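Local structure of MUTM (fpg) protein (Thermus thermophilus, 1EE8) at residues A[130-135]-A[186-191]; A[18-23]-A[86-91]. The protein belongs to the MutM (Fpg) family, whose members combine a beta-rich N-terminal domain with a helical H2TH domain and a zinc finger. All blocks are in the same frame, centred on the assembly; numbering follows the deposited sequence.

Contact 1 of 2, residues A[130-135]-A[186-191]; sequences FAFPGF and EARRLY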
ATOM      1  N   PHE A 130      -8.283 -30.723 -13.555  1.00 38.72           N
ATOM      2  CA  PHE A 130      -8.925 -31.584 -12.566  1.00 38.40           C
ATOM      3  C   PHE A 130      -9.038 -32.964 -13.217  1.00 38.63           C
ATOM      4  O   PHE A 130      -9.950 -33.205 -14.017  1.00 38.68           O
ATOM      5  CB  PHE A 130     -10.317 -31.050 -12.218  1.00 38.17           C
ATOM      6  CG  PHE A 130     -11.006 -31.815 -11.119  1.00 38.34           C
ATOM      7  CD1 PHE A 130     -12.337 -32.193 -11.246  1.00 37.46           C
ATOM      8  CD2 PHE A 130     -10.324 -32.154  -9.956  1.00 37.65           C
ATOM      9  CE1 PHE A 130     -12.977 -32.898 -10.232  1.00 37.14           C
ATOM     10  CE2 PHE A 130     -10.955 -32.857  -8.941  1.00 37.54           C
ATOM     11  CZ  PHE A 130     -12.284 -33.232  -9.078  1.00 37.79           C
ATOM     12  N   ALA A 131      -8.108 -33.857 -12.872  1.00 37.74           N
ATOM     13  CA  ALA A 131      -8.061 -35.204 -13.443  1.00 37.38           C
ATOM     14  C   ALA A 131      -8.388 -36.317 -12.454  1.00 37.05           C
ATOM     15  O   ALA A 131      -8.078 -36.227 -11.265  1.00 36.90           O
ATOM     16  CB  ALA A 131      -6.685 -35.450 -14.056  1.00 37.76           C
ATOM     17  N   PHE A 132      -8.992 -37.386 -12.968  1.00 36.23           N
ATOM     18  CA  PHE A 132      -9.398 -38.517 -12.142  1.00 35.59           C
ATOM     19  C   PHE A 132      -8.267 -39.261 -11.420  1.00 35.53           C
ATOM     20  O   PHE A 132      -8.401 -39.611 -10.243  1.00 34.99           O
ATOM     21  CB  PHE A 132     -10.224 -39.501 -12.980  1.00 35.73           C
ATOM     22  CG  PHE A 132     -10.737 -40.670 -12.196  1.00 35.94           C
ATOM     23  CD1 PHE A 132     -10.116 -41.911 -12.288  1.00 35.36           C
ATOM     24  CD2 PHE A 132     -11.800 -40.512 -11.314  1.00 35.16           C
ATOM     25  CE1 PHE A 132     -10.541 -42.979 -11.508  1.00 36.39           C
ATOM     26  CE2 PHE A 132     -12.232 -41.571 -10.528  1.00 36.54           C
ATOM     27  CZ  PHE A 132     -11.604 -42.809 -10.621  1.00 36.94           C
ATOM     28  N   PRO A 133      -7.144 -39.524 -12.110  1.00 35.64           N
ATOM     29  CA  PRO A 133      -6.043 -40.233 -11.450  1.00 35.86           C
ATOM     30  C   PRO A 133      -5.644 -39.560 -10.136  1.00 35.22           C
ATOM     31  O   PRO A 133      -5.593 -40.206  -9.086  1.00 36.04           O
ATOM     32  CB  PRO A 133      -4.931 -40.183 -12.497  1.00 37.05           C
ATOM     33  CG  PRO A 133      -5.707 -40.262 -13.789  1.00 36.64           C
ATOM     34  CD  PRO A 133      -6.835 -39.278 -13.529  1.00 35.50           C
ATOM     35  N   GLY A 134      -5.366 -38.261 -10.204  1.00 34.92           N
ATOM     36  CA  GLY A 134      -4.986 -37.520  -9.015  1.00 34.15           C
ATOM     37  C   GLY A 134      -6.104 -37.522  -7.990  1.00 34.59           C
ATOM     38  O   GLY A 134      -5.874 -37.763  -6.801  1.00 33.44           O
ATOM     39  N   PHE A 135      -7.323 -37.261  -8.455  1.00 34.43           N
ATOM     40  CA  PHE A 135      -8.490 -37.238  -7.580  1.00 34.79           C
ATOM     41  C   PHE A 135      -8.632 -38.574  -6.867  1.00 35.40           C
ATOM     42  O   PHE A 135      -8.743 -38.628  -5.640  1.00 34.40           O
ATOM     43  CB  PHE A 135      -9.756 -36.929  -8.395  1.00 34.47           C
ATOM     44  CG  PHE A 135     -11.028 -36.984  -7.587  1.00 34.12           C
ATOM     45  CD1 PHE A 135     -11.943 -38.019  -7.774  1.00 34.14           C
ATOM     46  CD2 PHE A 135     -11.302 -36.011  -6.628  1.00 33.71           C
ATOM     47  CE1 PHE A 135     -13.118 -38.086  -7.015  1.00 33.46           C
ATOM     48  CE2 PHE A 135     -12.471 -36.065  -5.863  1.00 34.25           C
ATOM     49  CZ  PHE A 135     -13.380 -37.107  -6.059  1.00 33.88           C
ATOM     50  N   GLU A 186     -16.801 -46.196  -7.851  1.00 31.24           N
ATOM     51  CA  GLU A 186     -17.486 -45.265  -6.972  1.00 30.72           C
ATOM     52  C   GLU A 186     -16.825 -43.893  -7.093  1.00 30.28           C
ATOM     53  O   GLU A 186     -17.506 -42.865  -7.164  1.00 29.94           O
ATOM     54  CB  GLU A 186     -17.451 -45.784  -5.528  1.00 31.58           C
ATOM     55  CG  GLU A 186     -18.448 -46.918  -5.283  1.00 32.12           C
ATOM     56  CD  GLU A 186     -18.402 -47.479  -3.876  1.00 33.64           C
ATOM     57  OE1 GLU A 186     -19.462 -47.941  -3.397  1.00 34.09           O
ATOM     58  OE2 GLU A 186     -17.316 -47.479  -3.250  1.00 34.50           O
ATOM     59  N   ALA A 187     -15.496 -43.884  -7.150  1.00 29.60           N
ATOM     60  CA  ALA A 187     -14.744 -42.641  -7.282  1.00 29.47           C
ATOM     61  C   ALA A 187     -15.055 -41.955  -8.602  1.00 29.46           C
ATOM     62  O   ALA A 187     -15.129 -40.730  -8.665  1.00 29.52           O
ATOM     63  CB  ALA A 187     -13.246 -42.911  -7.177  1.00 28.49           C
ATOM     64  N   ARG A 188     -15.222 -42.735  -9.664  1.00 29.93           N
ATOM     65  CA  ARG A 188     -15.540 -42.143 -10.961  1.00 29.44           C
ATOM     66  C   ARG A 188     -16.926 -41.479 -10.942  1.00 27.96           C
ATOM     67  O   ARG A 188     -17.144 -40.469 -11.611  1.00 26.34           O
ATOM     68  CB  ARG A 188     -15.477 -43.192 -12.081  1.00 32.35           C
ATOM     69  CG  ARG A 188     -14.058 -43.503 -12.571  1.00 35.17           C
ATOM     70  CD  ARG A 188     -14.041 -43.903 -14.051  1.00 39.80           C
ATOM     71  NE  ARG A 188     -12.683 -44.103 -14.570  1.00 42.64           N
ATOM     72  CZ  ARG A 188     -11.904 -45.140 -14.267  1.00 42.93           C
ATOM     73  NH1 ARG A 188     -12.343 -46.084 -13.446  1.00 44.10           N
ATOM     74  NH2 ARG A 188     -10.682 -45.228 -14.775  1.00 43.67           N
ATOM     75  N   ARG A 189     -17.865 -42.049 -10.187  1.00 27.09           N
ATOM     76  CA  ARG A 189     -19.203 -41.464 -10.102  1.00 26.63           C
ATOM     77  C   ARG A 189     -19.138 -40.123  -9.374  1.00 25.78           C
ATOM     78  O   ARG A 189     -19.751 -39.143  -9.797  1.00 25.62           O
ATOM     79  CB  ARG A 189     -20.165 -42.385  -9.352  1.00 27.43           C
ATOM     80  CG  ARG A 189     -20.608 -43.604 -10.124  1.00 28.79           C
ATOM     81  CD  ARG A 189     -22.066 -43.920  -9.824  1.00 28.64           C
ATOM     82  NE  ARG A 189     -22.312 -44.167  -8.406  1.00 27.54           N
ATOM     83  CZ  ARG A 189     -21.990 -45.287  -7.772  1.00 28.91           C
ATOM     84  NH1 ARG A 189     -22.258 -45.416  -6.479  1.00 29.10           N
ATOM     85  NH2 ARG A 189     -21.407 -46.282  -8.432  1.00 29.58           N
ATOM     86  N   LEU A 190     -18.391 -40.093  -8.276  1.00 25.68           N
ATOM     87  CA  LEU A 190     -18.240 -38.877  -7.490  1.00 26.10           C
ATOM     88  C   LEU A 190     -17.519 -37.804  -8.308  1.00 27.04           C
ATOM     89  O   LEU A 190     -17.840 -36.614  -8.220  1.00 27.98           O
ATOM     90  CB  LEU A 190     -17.468 -39.185  -6.205  1.00 26.29           C
ATOM     91  CG  LEU A 190     -17.307 -38.033  -5.209  1.00 26.28           C
ATOM     92  CD1 LEU A 190     -18.658 -37.381  -4.954  1.00 26.51           C
ATOM     93  CD2 LEU A 190     -16.711 -38.557  -3.915  1.00 25.34           C
ATOM     94  N   TYR A 191     -16.551 -38.235  -9.113  1.00 27.20           N
ATOM     95  CA  TYR A 191     -15.781 -37.329  -9.965  1.00 26.12           C
ATOM     96  C   TYR A 191     -16.698 -36.649 -10.966  1.00 26.29           C
ATOM     97  O   TYR A 191     -16.661 -35.435 -11.138  1.00 26.65           O
ATOM     98  CB  TYR A 191     -14.697 -38.110 -10.720  1.00 26.94           C
ATOM     99  CG  TYR A 191     -13.918 -37.300 -11.739  1.00 28.53           C
ATOM    100  CD1 TYR A 191     -12.890 -36.439 -11.345  1.00 30.23           C
ATOM    101  CD2 TYR A 191     -14.215 -37.388 -13.098  1.00 29.93           C
ATOM    102  CE1 TYR A 191     -12.177 -35.689 -12.280  1.00 30.92           C
ATOM    103  CE2 TYR A 191     -13.512 -36.646 -14.040  1.00 31.30           C
ATOM    104  CZ  TYR A 191     -12.492 -35.798 -13.626  1.00 32.92           C
ATOM    105  OH  TYR A 191     -11.782 -35.072 -14.557  1.00 33.18           O
TER
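Phe130 meets Tyr191 through both its ring and its carbonyl oxygen, opening an aromatic cluster that also takes in Phe132 and Phe135 and joins the start of helix 132-140 to helix 184-203 in the H2TH region. The tyrosine hydroxyl donates to the backbone, with Tyr191 OH 2.7 Å from Phe130 O and tilted out of the carbonyl plane; the same hydroxyl makes a weak bond with Arg195. The two rings are near parallel but slid apart, Tyr191 CE1 sitting over the rim of one Phe130 face, 3.6 Å from Phe130 CE1. With CG anti to the backbone N (chi1 -177°), Phe132 sends its ring between Tyr191 and Arg188. Its CB stands almost directly above the Tyr191 centroid, and its ring edge faces the tyrosine in a T-shaped pair with planes at 81°. Ala187 C lies in the ring plane at the edge, 3.4 Å from Phe132 CE2. Arg188 CG lies over one face of the Phe132 ring, toward its rim, in a CH-pi contact, 3.2 Å from Phe132 CZ; farther out, one face of the guanidinium, turned 21° from the ring, rests on the rim with Phe132 CE1 against its centre, and a salt bridge ties it to Glu184. Phe135 points into the partner helix, its CE1 ending edge-on, 3.7 Å from Ala187 O, which accepts the helical bond from Tyr191 N.

Contact 2 of 2, residues A[18-23]-A[86-91]; sequences LGQTLR and LVLEGR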
ATOM      1  N   LEU A  18     -14.191  -4.278 -15.947  1.00 27.91           N
ATOM      2  CA  LEU A  18     -13.038  -4.431 -16.821  1.00 29.14           C
ATOM      3  C   LEU A  18     -12.581  -3.097 -17.410  1.00 28.69           C
ATOM      4  O   LEU A  18     -13.376  -2.354 -17.981  1.00 28.22           O
ATOM      5  CB  LEU A  18     -13.369  -5.419 -17.943  1.00 30.82           C
ATOM      6  CG  LEU A  18     -12.632  -6.762 -17.972  1.00 33.06           C
ATOM      7  CD1 LEU A  18     -11.234  -6.555 -18.518  1.00 35.46           C
ATOM      8  CD2 LEU A  18     -12.585  -7.377 -16.587  1.00 33.37           C
ATOM      9  N   GLY A  19     -11.299  -2.786 -17.242  1.00 29.31           N
ATOM     10  CA  GLY A  19     -10.760  -1.547 -17.786  1.00 29.45           C
ATOM     11  C   GLY A  19     -11.050  -0.282 -17.000  1.00 29.75           C
ATOM     12  O   GLY A  19     -10.569   0.795 -17.357  1.00 29.18           O
ATOM     13  N   GLN A  20     -11.831  -0.405 -15.933  1.00 28.73           N
ATOM     14  CA  GLN A  20     -12.182   0.740 -15.095  1.00 28.46           C
ATOM     15  C   GLN A  20     -11.104   1.040 -14.055  1.00 26.96           C
ATOM     16  O   GLN A  20     -10.431   0.135 -13.558  1.00 24.81           O
ATOM     17  CB  GLN A  20     -13.502   0.470 -14.363  1.00 31.44           C
ATOM     18  CG  GLN A  20     -14.722   0.378 -15.258  1.00 35.85           C
ATOM     19  CD  GLN A  20     -15.503   1.673 -15.298  1.00 38.60           C
ATOM     20  OE1 GLN A  20     -16.097   2.090 -14.295  1.00 39.09           O
ATOM     21  NE2 GLN A  20     -15.501   2.327 -16.456  1.00 39.75           N
ATOM     22  N   THR A  21     -10.954   2.314 -13.718  1.00 25.34           N
ATOM     23  CA  THR A  21      -9.982   2.704 -12.720  1.00 25.25           C
ATOM     24  C   THR A  21     -10.550   2.522 -11.311  1.00 24.48           C
ATOM     25  O   THR A  21     -11.600   3.075 -10.974  1.00 25.45           O
ATOM     26  CB  THR A  21      -9.559   4.180 -12.881  1.00 26.95           C
ATOM     27  OG1 THR A  21      -8.851   4.347 -14.117  1.00 28.00           O
ATOM     28  CG2 THR A  21      -8.660   4.602 -11.727  1.00 26.38           C
ATOM     29  N   LEU A  22      -9.874   1.721 -10.499  1.00 22.30           N
ATOM     30  CA  LEU A  22     -10.309   1.539  -9.121  1.00 20.81           C
ATOM     31  C   LEU A  22      -9.715   2.742  -8.388  1.00 21.39           C
ATOM     32  O   LEU A  22      -8.539   2.731  -8.007  1.00 22.21           O
ATOM     33  CB  LEU A  22      -9.767   0.231  -8.546  1.00 17.80           C
ATOM     34  CG  LEU A  22      -9.940   0.048  -7.032  1.00 18.60           C
ATOM     35  CD1 LEU A  22     -11.423   0.011  -6.667  1.00 15.65           C
ATOM     36  CD2 LEU A  22      -9.247  -1.237  -6.591  1.00 18.46           C
ATOM     37  N   ARG A  23     -10.521   3.786  -8.217  1.00 20.84           N
ATOM     38  CA  ARG A  23     -10.070   5.013  -7.559  1.00 21.62           C
ATOM     39  C   ARG A  23      -9.790   4.837  -6.071  1.00 21.41           C
ATOM     40  O   ARG A  23      -8.814   5.368  -5.543  1.00 21.64           O
ATOM     41  CB  ARG A  23     -11.104   6.124  -7.749  1.00 22.89           C
ATOM     42  CG  ARG A  23     -11.307   6.538  -9.203  1.00 26.51           C
ATOM     43  CD  ARG A  23     -12.393   7.598  -9.321  1.00 30.74           C
ATOM     44  NE  ARG A  23     -12.442   8.191 -10.656  1.00 36.05           N
ATOM     45  CZ  ARG A  23     -13.415   8.990 -11.090  1.00 36.87           C
ATOM     46  NH1 ARG A  23     -14.434   9.297 -10.296  1.00 38.39           N
ATOM     47  NH2 ARG A  23     -13.367   9.484 -12.321  1.00 37.42           N
ATOM     48  N   LEU A  86     -15.750  -0.316  -3.372  1.00 14.87           N
ATOM     49  CA  LEU A  86     -14.723  -0.207  -4.392  1.00 16.69           C
ATOM     50  C   LEU A  86     -15.265   0.880  -5.308  1.00 18.29           C
ATOM     51  O   LEU A  86     -16.199   0.644  -6.076  1.00 19.20           O
ATOM     52  CB  LEU A  86     -14.583  -1.519  -5.169  1.00 16.51           C
ATOM     53  CG  LEU A  86     -13.591  -2.568  -4.659  1.00 18.82           C
ATOM     54  CD1 LEU A  86     -13.561  -2.574  -3.153  1.00 21.36           C
ATOM     55  CD2 LEU A  86     -13.958  -3.940  -5.212  1.00 19.13           C
ATOM     56  N   VAL A  87     -14.697   2.072  -5.195  1.00 19.08           N
ATOM     57  CA  VAL A  87     -15.134   3.207  -5.992  1.00 20.07           C
ATOM     58  C   VAL A  87     -14.412   3.235  -7.334  1.00 20.84           C
ATOM     59  O   VAL A  87     -13.218   3.514  -7.393  1.00 20.31           O
ATOM     60  CB  VAL A  87     -14.865   4.518  -5.239  1.00 19.90           C
ATOM     61  CG1 VAL A  87     -15.323   5.704  -6.060  1.00 18.32           C
ATOM     62  CG2 VAL A  87     -15.577   4.482  -3.885  1.00 20.54           C
ATOM     63  N   LEU A  88     -15.147   2.923  -8.398  1.00 21.70           N
ATOM     64  CA  LEU A  88     -14.604   2.922  -9.753  1.00 24.75           C
ATOM     65  C   LEU A  88     -14.959   4.235 -10.428  1.00 26.26           C
ATOM     66  O   LEU A  88     -15.807   4.983  -9.942  1.00 27.72           O
ATOM     67  CB  LEU A  88     -15.186   1.767 -10.565  1.00 24.48           C
ATOM     68  CG  LEU A  88     -14.637   0.360 -10.320  1.00 26.34           C
ATOM     69  CD1 LEU A  88     -14.276   0.149  -8.865  1.00 25.69           C
ATOM     70  CD2 LEU A  88     -15.681  -0.635 -10.777  1.00 24.97           C
ATOM     71  N   GLU A  89     -14.324   4.520 -11.554  1.00 28.70           N
ATOM     72  CA  GLU A  89     -14.612   5.768 -12.234  1.00 31.92           C
ATOM     73  C   GLU A  89     -16.052   5.781 -12.735  1.00 31.63           C
ATOM     74  O   GLU A  89     -16.735   6.799 -12.642  1.00 33.41           O
ATOM     75  CB  GLU A  89     -13.621   5.996 -13.391  1.00 34.04           C
ATOM     76  CG  GLU A  89     -13.810   5.111 -14.616  1.00 37.64           C
ATOM     77  CD  GLU A  89     -12.732   5.337 -15.675  1.00 39.65           C
ATOM     78  OE1 GLU A  89     -11.577   4.905 -15.460  1.00 40.85           O
ATOM     79  OE2 GLU A  89     -13.039   5.953 -16.720  1.00 39.84           O
ATOM     80  N   GLY A  90     -16.526   4.643 -13.231  1.00 30.85           N
ATOM     81  CA  GLY A  90     -17.880   4.579 -13.751  1.00 30.09           C
ATOM     82  C   GLY A  90     -18.969   4.184 -12.769  1.00 29.96           C
ATOM     83  O   GLY A  90     -20.150   4.443 -13.014  1.00 29.47           O
ATOM     84  N   ARG A  91     -18.586   3.556 -11.661  1.00 28.01           N
ATOM     85  CA  ARG A  91     -19.560   3.132 -10.665  1.00 26.47           C
ATOM     86  C   ARG A  91     -18.888   2.653  -9.389  1.00 24.75           C
ATOM     87  O   ARG A  91     -17.673   2.724  -9.251  1.00 22.68           O
ATOM     88  CB  ARG A  91     -20.433   2.007 -11.212  1.00 27.66           C
ATOM     89  CG  ARG A  91     -19.653   0.785 -11.657  1.00 29.28           C
ATOM     90  CD  ARG A  91     -20.476  -0.475 -11.483  1.00 30.89           C
ATOM     91  NE  ARG A  91     -21.798  -0.402 -12.106  1.00 33.30           N
ATOM     92  CZ  ARG A  91     -22.013  -0.358 -13.417  1.00 34.75           C
ATOM     93  NH1 ARG A  91     -20.992  -0.372 -14.266  1.00 36.91           N
ATOM     94  NH2 ARG A  91     -23.256  -0.326 -13.881  1.00 34.12           N
TER
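Leu22 and Leu88 form an antiparallel, non-hydrogen-bonded pair, their CA atoms 4.6 Å apart, joining neighbouring strands 21-26 and 82-88 of the mixed sheet in the N-terminal domain, at the turn leading to strand 92-96. The short segments 21-23 and 86-88 are strongly splayed, with directions 126° apart and axes approaching to 4.7 Å. Two weak backbone bonds flank the pair: Arg23 N lies 2.8 Å from Val87 O, and Glu89 N donates to Thr21 O, which also takes a CA-H...O contact from Leu88 CA. On the sheet face that carries both leucines, Leu22 CD1 packs 3.6 Å from Leu88 CD1 and also touches Leu86 CB; Leu58, and Val17 of helix 3-17, extend this apolar layer. Where strand 82-88 ends, the chi1 of 73° turns the otherwise extended Glu89 chain toward Thr21: OE1 is 3.1 Å from Thr21 OG1, which approaches nearly along the C-O axis, and 3.2 Å from Thr21 N, on the anti side but 25° out of the carboxylate plane. Gln20 holds the turn that follows, its OE1 accepting from Gly90 N at 2.8 Å. Arg23 lays one guanidinium face over Glu89 CA instead of pairing with the carboxylate, as Arg23 NH2 and Glu89 OE2 are 5.7 Å apart. With two donors on OE1 and a long, weak ion pair to Arg43, Glu89 is probably ionised, its carboxylate supplementing the weakly bonded strand pair.

Overall arrangement
From the N terminus, helix 3-17 leads into strand 21-26, and contact 2 closes when the chain returns in strand 82-88, after an excursion containing strands but no helix. It pairs strand 21-26 with 82-88; strand 42-50 is the other neighbour of 21-26 in the sheet of the N-terminal domain. The chain then enters the H2TH region, where contact 1 closes a second, shorter loop: its intervening residues include helices but no strand, and it ties helix 132-140 to the long helix 184-203. The two loops follow in series, neither enclosing nor crossing the other. Their centres are about 41 Å apart, on opposite sides of the chain's centre, with nearest atoms about 24 Å apart.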